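Local coordinates for protein putative NADPH:quinone oxidoreductase (Ralstonia eutropha, PDB 3IUP) that binds NADPH and probably catalyses the NADPH-dependent reduction of quinones, as a member of the medium-chain dehydrogenase/reductase family, at residues D33-I39 with Q129-A135; S42-D48 with V94-G98; L49-F53 with S91-G95. All coordinates share one frame; numbering follows the deposited sequence. Where two conformers were deposited one is given.

Contact 1: D33-I39 with Q129-A135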
ATOM      1  N   ASP A  33     -10.794  38.912  14.674  1.00 24.23           N
ATOM      2  CA  ASP A  33     -11.311  37.790  13.921  1.00 23.80           C
ATOM      3  C   ASP A  33     -11.541  36.564  14.785  1.00 21.74           C
ATOM      4  O   ASP A  33     -11.778  35.494  14.260  1.00 21.67           O
ATOM      5  CB  ASP A  33     -10.363  37.446  12.761  1.00 24.81           C
ATOM      6  CG  ASP A  33     -10.110  38.641  11.871  1.00 29.49           C
ATOM      7  OD1 ASP A  33     -11.111  39.344  11.546  1.00 30.47           O
ATOM      8  OD2 ASP A  33      -8.918  38.916  11.577  1.00 32.66           O
ATOM      9  N   GLU A  34     -11.514  36.733  16.104  1.00 20.57           N
ATOM     10  CA  GLU A  34     -11.641  35.585  17.024  1.00 20.53           C
ATOM     11  C   GLU A  34     -12.925  35.617  17.872  1.00 19.34           C
ATOM     12  O   GLU A  34     -13.559  36.665  18.066  1.00 18.52           O
ATOM     13  CB  GLU A  34     -10.446  35.525  17.985  1.00 21.32           C
ATOM     14  CG  GLU A  34      -9.102  35.196  17.340  1.00 22.67           C
ATOM     15  CD  GLU A  34      -7.931  35.349  18.309  1.00 28.28           C
ATOM     16  OE1 GLU A  34      -7.913  36.283  19.165  1.00 28.68           O
ATOM     17  OE2 GLU A  34      -7.029  34.481  18.235  1.00 32.93           O
ATOM     18  N   VAL A  35     -13.243  34.455  18.423  1.00 18.41           N
ATOM     19  CA  VAL A  35     -14.332  34.337  19.413  1.00 17.92           C
ATOM     20  C   VAL A  35     -13.838  33.515  20.589  1.00 18.48           C
ATOM     21  O   VAL A  35     -12.909  32.720  20.442  1.00 19.60           O
ATOM     22  CB  VAL A  35     -15.600  33.713  18.808  1.00 18.07           C
ATOM     23  CG1 VAL A  35     -16.158  34.638  17.648  1.00 16.30           C
ATOM     24  CG2 VAL A  35     -15.347  32.273  18.312  1.00 17.10           C
ATOM     25  N   LEU A  36     -14.467  33.690  21.744  1.00 18.01           N
ATOM     26  CA  LEU A  36     -14.161  32.900  22.904  1.00 16.99           C
ATOM     27  C   LEU A  36     -15.320  31.976  23.120  1.00 17.23           C
ATOM     28  O   LEU A  36     -16.455  32.441  23.277  1.00 16.81           O
ATOM     29  CB  LEU A  36     -13.971  33.782  24.139  1.00 17.13           C
ATOM     30  CG  LEU A  36     -13.442  33.045  25.379  1.00 18.43           C
ATOM     31  CD1 LEU A  36     -11.998  32.602  25.137  1.00 17.81           C
ATOM     32  CD2 LEU A  36     -13.587  33.961  26.610  1.00 20.46           C
ATOM     33  N   ILE A  37     -15.035  30.664  23.139  1.00 17.44           N
ATOM     34  CA  ILE A  37     -16.057  29.645  23.322  1.00 16.65           C
ATOM     35  C   ILE A  37     -15.958  29.019  24.695  1.00 16.43           C
ATOM     36  O   ILE A  37     -14.864  28.608  25.128  1.00 17.38           O
ATOM     37  CB  ILE A  37     -15.958  28.536  22.283  1.00 17.09           C
ATOM     38  CG1 ILE A  37     -16.050  29.100  20.857  1.00 18.13           C
ATOM     39  CG2 ILE A  37     -17.014  27.470  22.551  1.00 18.60           C
ATOM     40  CD1 ILE A  37     -15.478  28.098  19.856  1.00 17.43           C
ATOM     41  N   ARG A  38     -17.085  28.944  25.400  1.00 16.69           N
ATOM     42  CA  ARG A  38     -17.163  28.148  26.627  1.00 16.83           C
ATOM     43  C   ARG A  38     -17.486  26.717  26.183  1.00 16.93           C
ATOM     44  O   ARG A  38     -18.596  26.450  25.746  1.00 15.64           O
ATOM     45  CB  ARG A  38     -18.275  28.663  27.561  1.00 16.90           C
ATOM     46  CG  ARG A  38     -18.319  27.920  28.921  1.00 17.48           C
ATOM     47  CD  ARG A  38     -19.392  28.411  29.860  1.00 21.79           C
ATOM     48  NE  ARG A  38     -20.691  28.134  29.286  1.00 24.92           N
ATOM     49  CZ  ARG A  38     -21.603  29.050  28.955  1.00 25.92           C
ATOM     50  NH1 ARG A  38     -21.404  30.340  29.215  1.00 29.24           N
ATOM     51  NH2 ARG A  38     -22.746  28.664  28.426  1.00 27.06           N
ATOM     52  N   ILE A  39     -16.521  25.802  26.310  1.00 15.90           N
ATOM     53  CA  ILE A  39     -16.684  24.457  25.746  0.60 17.20           C
ATOM     54  C   ILE A  39     -17.502  23.595  26.722  1.00 16.62           C
ATOM     55  O   ILE A  39     -17.189  23.514  27.901  1.00 17.00           O
ATOM     56  CB  ILE A  39     -15.332  23.810  25.418  0.60 16.53           C
ATOM     57  CG1 ILE A  39     -14.565  24.676  24.407  0.60 18.08           C
ATOM     58  CG2 ILE A  39     -15.555  22.389  24.855  0.60 17.70           C
ATOM     59  CD1 ILE A  39     -13.097  24.308  24.249  0.60 17.55           C
ATOM     60  N   GLN A 129     -11.770  24.667  29.528  1.00 15.83           N
ATOM     61  CA  GLN A 129     -13.014  25.360  29.821  1.00 15.61           C
ATOM     62  C   GLN A 129     -13.384  26.396  28.756  1.00 16.23           C
ATOM     63  O   GLN A 129     -14.575  26.530  28.405  1.00 15.56           O
ATOM     64  CB  GLN A 129     -12.930  26.040  31.175  1.00 16.31           C
ATOM     65  CG  GLN A 129     -12.930  25.095  32.345  1.00 17.69           C
ATOM     66  CD  GLN A 129     -12.981  25.826  33.679  1.00 16.57           C
ATOM     67  OE1 GLN A 129     -11.999  25.887  34.393  1.00 19.06           O
ATOM     68  NE2 GLN A 129     -14.158  26.385  34.014  1.00 20.44           N
ATOM     69  N   TYR A 130     -12.374  27.118  28.267  1.00 16.18           N
ATOM     70  CA  TYR A 130     -12.592  28.216  27.267  1.00 16.89           C
ATOM     71  C   TYR A 130     -11.573  28.099  26.204  1.00 17.85           C
ATOM     72  O   TYR A 130     -10.413  27.797  26.515  1.00 17.74           O
ATOM     73  CB  TYR A 130     -12.432  29.600  27.931  1.00 16.93           C
ATOM     74  CG  TYR A 130     -13.535  29.860  28.889  1.00 18.01           C
ATOM     75  CD1 TYR A 130     -14.742  30.383  28.443  1.00 18.30           C
ATOM     76  CD2 TYR A 130     -13.396  29.537  30.237  1.00 19.86           C
ATOM     77  CE1 TYR A 130     -15.787  30.584  29.330  1.00 20.79           C
ATOM     78  CE2 TYR A 130     -14.435  29.709  31.127  1.00 22.35           C
ATOM     79  CZ  TYR A 130     -15.622  30.233  30.671  1.00 22.48           C
ATOM     80  OH  TYR A 130     -16.679  30.421  31.529  1.00 25.88           O
ATOM     81  N   ARG A 131     -11.991  28.341  24.948  1.00 16.91           N
ATOM     82  CA  ARG A 131     -11.042  28.382  23.822  1.00 17.74           C
ATOM     83  C   ARG A 131     -11.297  29.616  22.990  1.00 18.65           C
ATOM     84  O   ARG A 131     -12.456  29.914  22.676  1.00 17.47           O
ATOM     85  CB  ARG A 131     -11.114  27.097  22.971  1.00 18.73           C
ATOM     86  CG  ARG A 131     -10.286  25.973  23.579  1.00 22.22           C
ATOM     87  CD  ARG A 131      -8.798  26.130  23.277  1.00 22.53           C
ATOM     88  NE  ARG A 131      -8.516  25.685  21.915  1.00 23.76           N
ATOM     89  CZ  ARG A 131      -8.041  26.439  20.926  1.00 26.64           C
ATOM     90  NH1 ARG A 131      -7.728  27.726  21.123  1.00 25.26           N
ATOM     91  NH2 ARG A 131      -7.840  25.893  19.732  1.00 25.67           N
ATOM     92  N   CYS A 132     -10.212  30.311  22.677  1.00 17.94           N
ATOM     93  CA  CYS A 132     -10.202  31.489  21.832  1.00 20.07           C
ATOM     94  C   CYS A 132      -9.742  31.060  20.465  1.00 20.72           C
ATOM     95  O   CYS A 132      -8.595  30.608  20.291  1.00 22.86           O
ATOM     96  CB  CYS A 132      -9.259  32.529  22.372  1.00 19.40           C
ATOM     97  SG  CYS A 132      -9.306  34.048  21.411  1.00 25.59           S
ATOM     98  N   ILE A 133     -10.663  31.068  19.521  1.00 22.02           N
ATOM     99  CA  ILE A 133     -10.345  30.554  18.206  1.00 23.67           C
ATOM    100  C   ILE A 133     -10.888  31.440  17.120  1.00 22.81           C
ATOM    101  O   ILE A 133     -11.806  32.182  17.359  1.00 22.38           O
ATOM    102  CB  ILE A 133     -10.821  29.127  18.013  1.00 25.17           C
ATOM    103  CG1 ILE A 133     -12.290  29.040  17.736  1.00 26.36           C
ATOM    104  CG2 ILE A 133     -10.484  28.241  19.230  1.00 29.44           C
ATOM    105  CD1 ILE A 133     -12.554  27.809  16.899  1.00 30.23           C
ATOM    106  N   PRO A 134     -10.309  31.352  15.920  1.00 22.87           N
ATOM    107  CA  PRO A 134     -10.832  32.178  14.826  1.00 22.35           C
ATOM    108  C   PRO A 134     -12.267  31.878  14.483  1.00 22.08           C
ATOM    109  O   PRO A 134     -12.685  30.707  14.420  1.00 23.03           O
ATOM    110  CB  PRO A 134      -9.928  31.840  13.651  1.00 23.19           C
ATOM    111  CG  PRO A 134      -8.657  31.395  14.285  1.00 23.54           C
ATOM    112  CD  PRO A 134      -9.078  30.653  15.524  1.00 22.76           C
ATOM    113  N   ALA A 135     -13.013  32.953  14.295  1.00 21.71           N
ATOM    114  CA  ALA A 135     -14.373  32.913  13.803  1.00 22.52           C
ATOM    115  C   ALA A 135     -14.481  31.939  12.630  1.00 23.02           C
ATOM    116  O   ALA A 135     -15.443  31.185  12.559  1.00 22.70           O
ATOM    117  CB  ALA A 135     -14.819  34.305  13.378  1.00 21.49           C
TER
HETATM  118  O   HOH W   1      -7.057  31.800  18.064  1.00 35.93           O
HETATM  119  O   HOH W   2     -19.173  31.691  30.702  1.00 31.39           O
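Val35 and Ile133 form one of two hydrogen-bonded pairs where strand 34-43 runs antiparallel to strand 130-134 in the GroES-like domain; the short segment axes approach to 4.5 Å with N-to-C directions 154° apart. Six backbone hydrogen bonds set the register. Val35 and Ile133 exchange N-H...O bonds in both directions, as do Ile37 and Arg131, and the bond from Ile37 N to Arg131 O is short at 2.7 Å. Ala135 N to Asp33 O and Ile39 N to Gln129 O close the two ends. CA-H...O contacts from residues of the non-hydrogen-bonded pairs supplement these, such as Tyr130 CA to Ile37 O at 3.1 Å.

On the face carrying Val35, Ile37 and Ile133, Ile37 CD1 meets Ile133 CG1 at 3.9 Å, and Cys138 packs on all three. On the other, Leu36 CD1 rests against Cys132 CB at 3.9 Å, while the Arg38 chain runs alongside the Tyr130 ring, its CB 3.6 Å from Tyr130 CE1. With CG anti to the backbone N (chi1 -175°), Arg38 follows the tyrosine outward; its guanidinium, salt-bridged to Glu40, stands nearly perpendicular to the ring.

One water donates to Cys132 O and to OE2 of Glu34, whose OE1 bonds Gly31 N; another, in both the guanidinium and ring planes, accepts from Arg38 NH1 at 3.0 Å and bonds Tyr130 OH.

Contact 2: S42-D48 with V94-G98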
ATOM      1  N   SER A  42     -16.956  17.732  24.457  1.00 16.45           N
ATOM      2  CA  SER A  42     -15.841  17.346  23.608  1.00 16.86           C
ATOM      3  C   SER A  42     -15.593  15.836  23.776  1.00 16.92           C
ATOM      4  O   SER A  42     -15.433  15.370  24.893  1.00 17.82           O
ATOM      5  CB  SER A  42     -14.611  18.153  24.002  1.00 17.00           C
ATOM      6  OG  SER A  42     -13.484  17.844  23.249  1.00 20.24           O
ATOM      7  N   PRO A  43     -15.539  15.088  22.674  1.00 16.22           N
ATOM      8  CA  PRO A  43     -15.463  13.648  22.786  1.00 16.05           C
ATOM      9  C   PRO A  43     -14.044  13.191  23.027  1.00 17.27           C
ATOM     10  O   PRO A  43     -13.108  13.881  22.639  1.00 16.40           O
ATOM     11  CB  PRO A  43     -15.966  13.189  21.415  1.00 16.56           C
ATOM     12  CG  PRO A  43     -15.481  14.236  20.494  1.00 16.58           C
ATOM     13  CD  PRO A  43     -15.657  15.514  21.274  1.00 16.75           C
ATOM     14  N   LEU A  44     -13.898  12.023  23.670  1.00 16.79           N
ATOM     15  CA  LEU A  44     -12.641  11.315  23.777  1.00 16.41           C
ATOM     16  C   LEU A  44     -12.561  10.290  22.645  1.00 17.59           C
ATOM     17  O   LEU A  44     -13.097   9.179  22.732  1.00 19.47           O
ATOM     18  CB  LEU A  44     -12.542  10.612  25.129  1.00 17.68           C
ATOM     19  CG  LEU A  44     -12.082  11.509  26.259  1.00 19.10           C
ATOM     20  CD1 LEU A  44     -12.588  10.977  27.602  1.00 18.00           C
ATOM     21  CD2 LEU A  44     -10.537  11.618  26.229  1.00 19.13           C
ATOM     22  N   ASN A  45     -11.985  10.699  21.539  1.00 16.98           N
ATOM     23  CA  ASN A  45     -11.882   9.841  20.373  1.00 18.31           C
ATOM     24  C   ASN A  45     -10.496   9.146  20.441  1.00 19.12           C
ATOM     25  O   ASN A  45      -9.552   9.646  21.105  1.00 18.48           O
ATOM     26  CB  ASN A  45     -11.962  10.657  19.105  1.00 17.88           C
ATOM     27  CG  ASN A  45     -13.309  11.295  18.854  1.00 18.95           C
ATOM     28  OD1 ASN A  45     -14.382  10.727  19.166  1.00 20.77           O
ATOM     29  ND2 ASN A  45     -13.272  12.523  18.235  1.00 19.32           N
ATOM     30  N   PRO A  46     -10.328   8.051  19.697  1.00 19.93           N
ATOM     31  CA  PRO A  46      -9.033   7.344  19.660  1.00 20.12           C
ATOM     32  C   PRO A  46      -7.855   8.227  19.271  1.00 20.08           C
ATOM     33  O   PRO A  46      -6.818   8.119  19.896  1.00 19.81           O
ATOM     34  CB  PRO A  46      -9.289   6.234  18.629  1.00 21.37           C
ATOM     35  CG  PRO A  46     -10.752   5.901  18.848  1.00 20.37           C
ATOM     36  CD  PRO A  46     -11.360   7.316  18.937  1.00 20.47           C
ATOM     37  N   SER A  47      -8.039   9.160  18.337  1.00 21.04           N
ATOM     38  CA  SER A  47      -6.988  10.131  18.000  1.00 22.01           C
ATOM     39  C   SER A  47      -6.586  10.949  19.213  1.00 21.08           C
ATOM     40  O   SER A  47      -5.420  11.200  19.433  1.00 21.44           O
ATOM     41  CB  SER A  47      -7.441  11.070  16.892  1.00 22.70           C
ATOM     42  OG  SER A  47      -8.831  11.390  17.078  1.00 26.56           O
ATOM     43  N   ASP A  48      -7.567  11.305  20.049  1.00 19.36           N
ATOM     44  CA  ASP A  48      -7.278  12.087  21.262  1.00 18.38           C
ATOM     45  C   ASP A  48      -6.528  11.276  22.296  1.00 18.46           C
ATOM     46  O   ASP A  48      -5.629  11.770  22.936  1.00 19.95           O
ATOM     47  CB  ASP A  48      -8.569  12.625  21.880  1.00 18.65           C
ATOM     48  CG  ASP A  48      -9.379  13.500  20.890  1.00 20.12           C
ATOM     49  OD1 ASP A  48      -8.752  14.481  20.348  1.00 19.57           O
ATOM     50  OD2 ASP A  48     -10.588  13.178  20.651  1.00 18.62           O
ATOM     51  N   VAL A  94      -4.868  18.976  24.616  1.00 17.21           N
ATOM     52  CA  VAL A  94      -5.444  17.771  24.028  1.00 16.92           C
ATOM     53  C   VAL A  94      -6.882  18.052  23.637  1.00 16.64           C
ATOM     54  O   VAL A  94      -7.541  18.909  24.235  1.00 16.64           O
ATOM     55  CB  VAL A  94      -5.346  16.583  25.025  1.00 18.02           C
ATOM     56  CG1 VAL A  94      -5.924  15.296  24.397  1.00 19.70           C
ATOM     57  CG2 VAL A  94      -3.912  16.350  25.433  1.00 19.36           C
ATOM     58  N   GLY A  95      -7.371  17.325  22.636  1.00 16.86           N
ATOM     59  CA  GLY A  95      -8.758  17.343  22.249  1.00 16.95           C
ATOM     60  C   GLY A  95      -8.933  18.033  20.922  1.00 17.74           C
ATOM     61  O   GLY A  95      -8.830  19.254  20.833  1.00 18.32           O
ATOM     62  N   ASN A  96      -9.202  17.249  19.875  1.00 17.84           N
ATOM     63  CA  ASN A  96      -9.317  17.799  18.522  1.00 17.63           C
ATOM     64  C   ASN A  96     -10.517  18.689  18.347  1.00 17.46           C
ATOM     65  O   ASN A  96     -10.399  19.755  17.757  1.00 17.54           O
ATOM     66  CB  ASN A  96      -9.419  16.694  17.457  1.00 18.84           C
ATOM     67  CG  ASN A  96      -8.087  16.095  17.124  1.00 25.06           C
ATOM     68  OD1 ASN A  96      -7.162  16.815  16.744  1.00 31.52           O
ATOM     69  ND2 ASN A  96      -7.978  14.763  17.199  1.00 30.33           N
ATOM     70  N   GLU A  97     -11.679  18.237  18.812  1.00 16.36           N
ATOM     71  CA  GLU A  97     -12.943  18.841  18.440  1.00 17.34           C
ATOM     72  C   GLU A  97     -13.839  18.994  19.652  1.00 16.89           C
ATOM     73  O   GLU A  97     -13.691  18.274  20.648  1.00 16.11           O
ATOM     74  CB  GLU A  97     -13.692  17.986  17.370  1.00 16.61           C
ATOM     75  CG  GLU A  97     -14.183  16.650  17.847  1.00 18.50           C
ATOM     76  CD  GLU A  97     -14.905  15.810  16.785  1.00 21.71           C
ATOM     77  OE1 GLU A  97     -15.429  16.397  15.802  1.00 20.98           O
ATOM     78  OE2 GLU A  97     -15.027  14.573  17.021  1.00 24.50           O
ATOM     79  N   GLY A  98     -14.759  19.932  19.557  1.00 18.04           N
ATOM     80  CA  GLY A  98     -15.776  20.091  20.592  1.00 17.55           C
ATOM     81  C   GLY A  98     -16.784  21.150  20.253  1.00 16.85           C
ATOM     82  O   GLY A  98     -16.768  21.733  19.156  1.00 17.56           O
TER
HETATM   83  O   HOH W   3     -10.399  13.468  17.754  1.00 25.06           O
HETATM   84  O   HOH W   4     -11.897  15.670  20.504  1.00 16.92           O
HETATM   85  O   HOH W   5      -6.167  15.455  20.654  1.00 20.12           O
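This is a buried polar contact, rich in water, between the turn from strand 34-43 into helix 46-53 and the loop that precedes strand 98-105. Three direct hydrogen bonds define it. Ser42 OG donates to Glu97 O at 2.6 Å, its hydroxyl directed there by a chi1 of 180°. Asn45 ND2 reaches Glu97 OE2 at 3.0 Å from the anti side, with the amide and carboxylate planes 61° apart. Asn96 N meets Asp48 OD1 at 2.8 Å on the syn side, out of the carboxylate plane.

The Asp48 carboxylate therefore bridges both segments: its OD2 takes the N-H of Asn45 on the anti lone pair, tying down the start of the helix. One water links Asn45 ND2, Ser47 OG, Asp48 OD2 and Asn96 ND2, and another joins Asp48 OD1 to Gly95 N. Pro43 CG lies 3.5 Å from Glu97 OE2, the two side chains crossing at about a right angle.

Pro46 touches the bound NADPH, and Asn45 OD1 bonds Lys368. Around the contact, Glu97 OE1 receives the N-H groups of Phe154 and Val155 where helix 155-169 begins, Ser42 bonds strand 369-372 through its backbone, and Ser47 O meets Arg274 of the second subunit.

Contact 3: L49-F53 with S91-G95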
ATOM      1  N   LEU A  49      -6.907   9.998  22.445  1.00 18.53           N
ATOM      2  CA  LEU A  49      -6.313   9.140  23.447  1.00 19.30           C
ATOM      3  C   LEU A  49      -4.830   8.946  23.100  1.00 18.47           C
ATOM      4  O   LEU A  49      -3.990   8.824  23.994  1.00 19.73           O
ATOM      5  CB  LEU A  49      -7.062   7.795  23.461  1.00 19.47           C
ATOM      6  CG  LEU A  49      -8.529   7.884  23.828  1.00 19.32           C
ATOM      7  CD1 LEU A  49      -9.163   6.471  23.737  1.00 22.29           C
ATOM      8  CD2 LEU A  49      -8.752   8.453  25.152  1.00 21.70           C
ATOM      9  N   GLY A  50      -4.524   8.925  21.813  1.00 19.96           N
ATOM     10  CA  GLY A  50      -3.138   8.778  21.338  1.00 21.34           C
ATOM     11  C   GLY A  50      -2.280   9.918  21.856  1.00 21.35           C
ATOM     12  O   GLY A  50      -1.184   9.731  22.392  1.00 22.41           O
ATOM     13  N   LEU A  51      -2.818  11.113  21.774  1.00 20.74           N
ATOM     14  CA  LEU A  51      -2.078  12.293  22.259  1.00 20.28           C
ATOM     15  C   LEU A  51      -2.082  12.368  23.770  1.00 20.14           C
ATOM     16  O   LEU A  51      -1.062  12.662  24.412  1.00 19.54           O
ATOM     17  CB  LEU A  51      -2.675  13.553  21.637  1.00 19.53           C
ATOM     18  CG  LEU A  51      -1.947  14.838  21.989  1.00 21.98           C
ATOM     19  CD1 LEU A  51      -0.464  14.794  21.507  1.00 23.34           C
ATOM     20  CD2 LEU A  51      -2.738  16.027  21.385  1.00 20.85           C
ATOM     21  N   LEU A  52      -3.215  12.053  24.362  1.00 19.51           N
ATOM     22  CA  LEU A  52      -3.377  12.131  25.793  1.00 19.38           C
ATOM     23  C   LEU A  52      -2.346  11.267  26.555  1.00 19.64           C
ATOM     24  O   LEU A  52      -1.698  11.723  27.502  1.00 19.65           O
ATOM     25  CB  LEU A  52      -4.807  11.737  26.142  1.00 19.57           C
ATOM     26  CG  LEU A  52      -5.261  11.790  27.587  1.00 19.57           C
ATOM     27  CD1 LEU A  52      -5.125  13.247  28.175  1.00 20.56           C
ATOM     28  CD2 LEU A  52      -6.742  11.253  27.638  1.00 19.87           C
ATOM     29  N   PHE A  53      -2.193  10.027  26.121  1.00 20.85           N
ATOM     30  CA  PHE A  53      -1.351   9.069  26.832  1.00 21.36           C
ATOM     31  C   PHE A  53      -0.034   8.826  26.140  1.00 22.24           C
ATOM     32  O   PHE A  53       0.850   8.207  26.711  1.00 23.31           O
ATOM     33  CB  PHE A  53      -2.097   7.731  26.991  1.00 21.15           C
ATOM     34  CG  PHE A  53      -3.405   7.864  27.698  1.00 20.70           C
ATOM     35  CD1 PHE A  53      -3.469   8.474  28.920  1.00 20.55           C
ATOM     36  CD2 PHE A  53      -4.583   7.315  27.147  1.00 21.52           C
ATOM     37  CE1 PHE A  53      -4.673   8.609  29.589  1.00 24.25           C
ATOM     38  CE2 PHE A  53      -5.793   7.440  27.820  1.00 23.20           C
ATOM     39  CZ  PHE A  53      -5.831   8.072  29.030  1.00 22.28           C
ATOM     40  N   SER A  91       4.449  20.717  26.853  1.00 16.65           N
ATOM     41  CA  SER A  91       3.200  20.602  27.519  1.00 16.17           C
ATOM     42  C   SER A  91       2.072  20.677  26.496  1.00 16.47           C
ATOM     43  O   SER A  91       1.802  21.744  25.923  1.00 16.78           O
ATOM     44  CB  SER A  91       3.080  21.678  28.589  1.00 17.91           C
ATOM     45  OG  SER A  91       1.807  21.664  29.165  1.00 17.98           O
HETATM   46  N   MSE A  92       1.464  19.548  26.187  1.00 15.30           N
HETATM   47  CA  MSE A  92       0.530  19.461  25.053  1.00 16.94           C
HETATM   48  C   MSE A  92      -0.901  19.593  25.471  1.00 16.52           C
HETATM   49  O   MSE A  92      -1.386  18.839  26.288  1.00 16.43           O
HETATM   50  CB  MSE A  92       0.645  18.116  24.311  1.00 17.86           C
HETATM   51  CG  MSE A  92       2.016  17.697  23.922  1.00 20.38           C
HETATM   52 SE   MSE A  92       2.744  18.890  22.577  0.75 22.95          SE
HETATM   53  CE  MSE A  92       1.982  17.977  21.043  1.00 27.72           C
ATOM     54  N   PRO A  93      -1.627  20.557  24.886  1.00 16.96           N
ATOM     55  CA  PRO A  93      -3.055  20.560  25.022  1.00 16.82           C
ATOM     56  C   PRO A  93      -3.655  19.379  24.263  1.00 17.23           C
ATOM     57  O   PRO A  93      -3.022  18.827  23.360  1.00 17.77           O
ATOM     58  CB  PRO A  93      -3.466  21.899  24.385  1.00 17.20           C
ATOM     59  CG  PRO A  93      -2.257  22.592  24.013  1.00 19.38           C
ATOM     60  CD  PRO A  93      -1.147  21.612  23.976  1.00 18.17           C
ATOM     61  N   VAL A  94      -4.868  18.976  24.616  1.00 17.21           N
ATOM     62  CA  VAL A  94      -5.444  17.771  24.028  1.00 16.92           C
ATOM     63  C   VAL A  94      -6.882  18.052  23.637  1.00 16.64           C
ATOM     64  O   VAL A  94      -7.541  18.909  24.235  1.00 16.64           O
ATOM     65  CB  VAL A  94      -5.346  16.583  25.025  1.00 18.02           C
ATOM     66  CG1 VAL A  94      -5.924  15.296  24.397  1.00 19.70           C
ATOM     67  CG2 VAL A  94      -3.912  16.350  25.433  1.00 19.36           C
ATOM     68  N   GLY A  95      -7.371  17.325  22.636  1.00 16.86           N
ATOM     69  CA  GLY A  95      -8.758  17.343  22.249  1.00 16.95           C
ATOM     70  C   GLY A  95      -8.933  18.033  20.922  1.00 17.74           C
ATOM     71  O   GLY A  95      -8.830  19.254  20.833  1.00 18.32           O
TER
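Leu51 O accepts a hydrogen bond from Arg87 NH1 and a weak one from Ser10 OG, while its side chain reaches across to Met92, Pro93 and Val94. The motif is helix-on-strand packing within the GroES-like domain: the last turn of helix 46-53 lies against the end of strand 90-93, an outermost strand of its antiparallel sheet, and the loop beyond it. No hydrogen bond crosses between 49-53 and 91-95, and the 215 Å² they bury rests on apolar side chains and a methyl set against the Pro93 carbonyl.

Leu51 divides its two methyls between different partners. A chi1 of -176° swings the branch away from the backbone N and out to the strand end: CD2 lies 3.4 Å from Pro93 O and 4.2 Å from Val94 CG2. CD1 turns instead to the selenomethionine Met92, whose chain bends at chi2 and chi3 and crosses the leucine at about a right angle.

Leu52 presents its CB to Val94 and also packs on Leu8 and Leu20 of the adjoining strands and on Tyr360. The second subunit reaches this edge too, with its Arg274 on Leu51 and its Tyr272 on Met92. Val94 CG1 lies 4.1 Å from Leu52 CB.

All three contacts belong to the GroES-like domain, and the chain links them in order: strand 34-43 leaves contact 1, enters contact 2 and turns into helix 46-53, which carries contact 3. Contacts 2 and 3 nest inside the loop closed by contact 1. Their centres are about 9 Å apart, and they share Val94 and Gly95; Leu44 CD2 also packs on Leu49 CD2 at 3.8 Å. Contact 1 is remote, with centres about 17 Å from contact 2 and 19 Å from contact 3. Contact 2 borders the cofactor, the Asn45 side chain being about 4 Å from NADPH, whereas the Leu51 side chain of contact 3 is about 12 Å away.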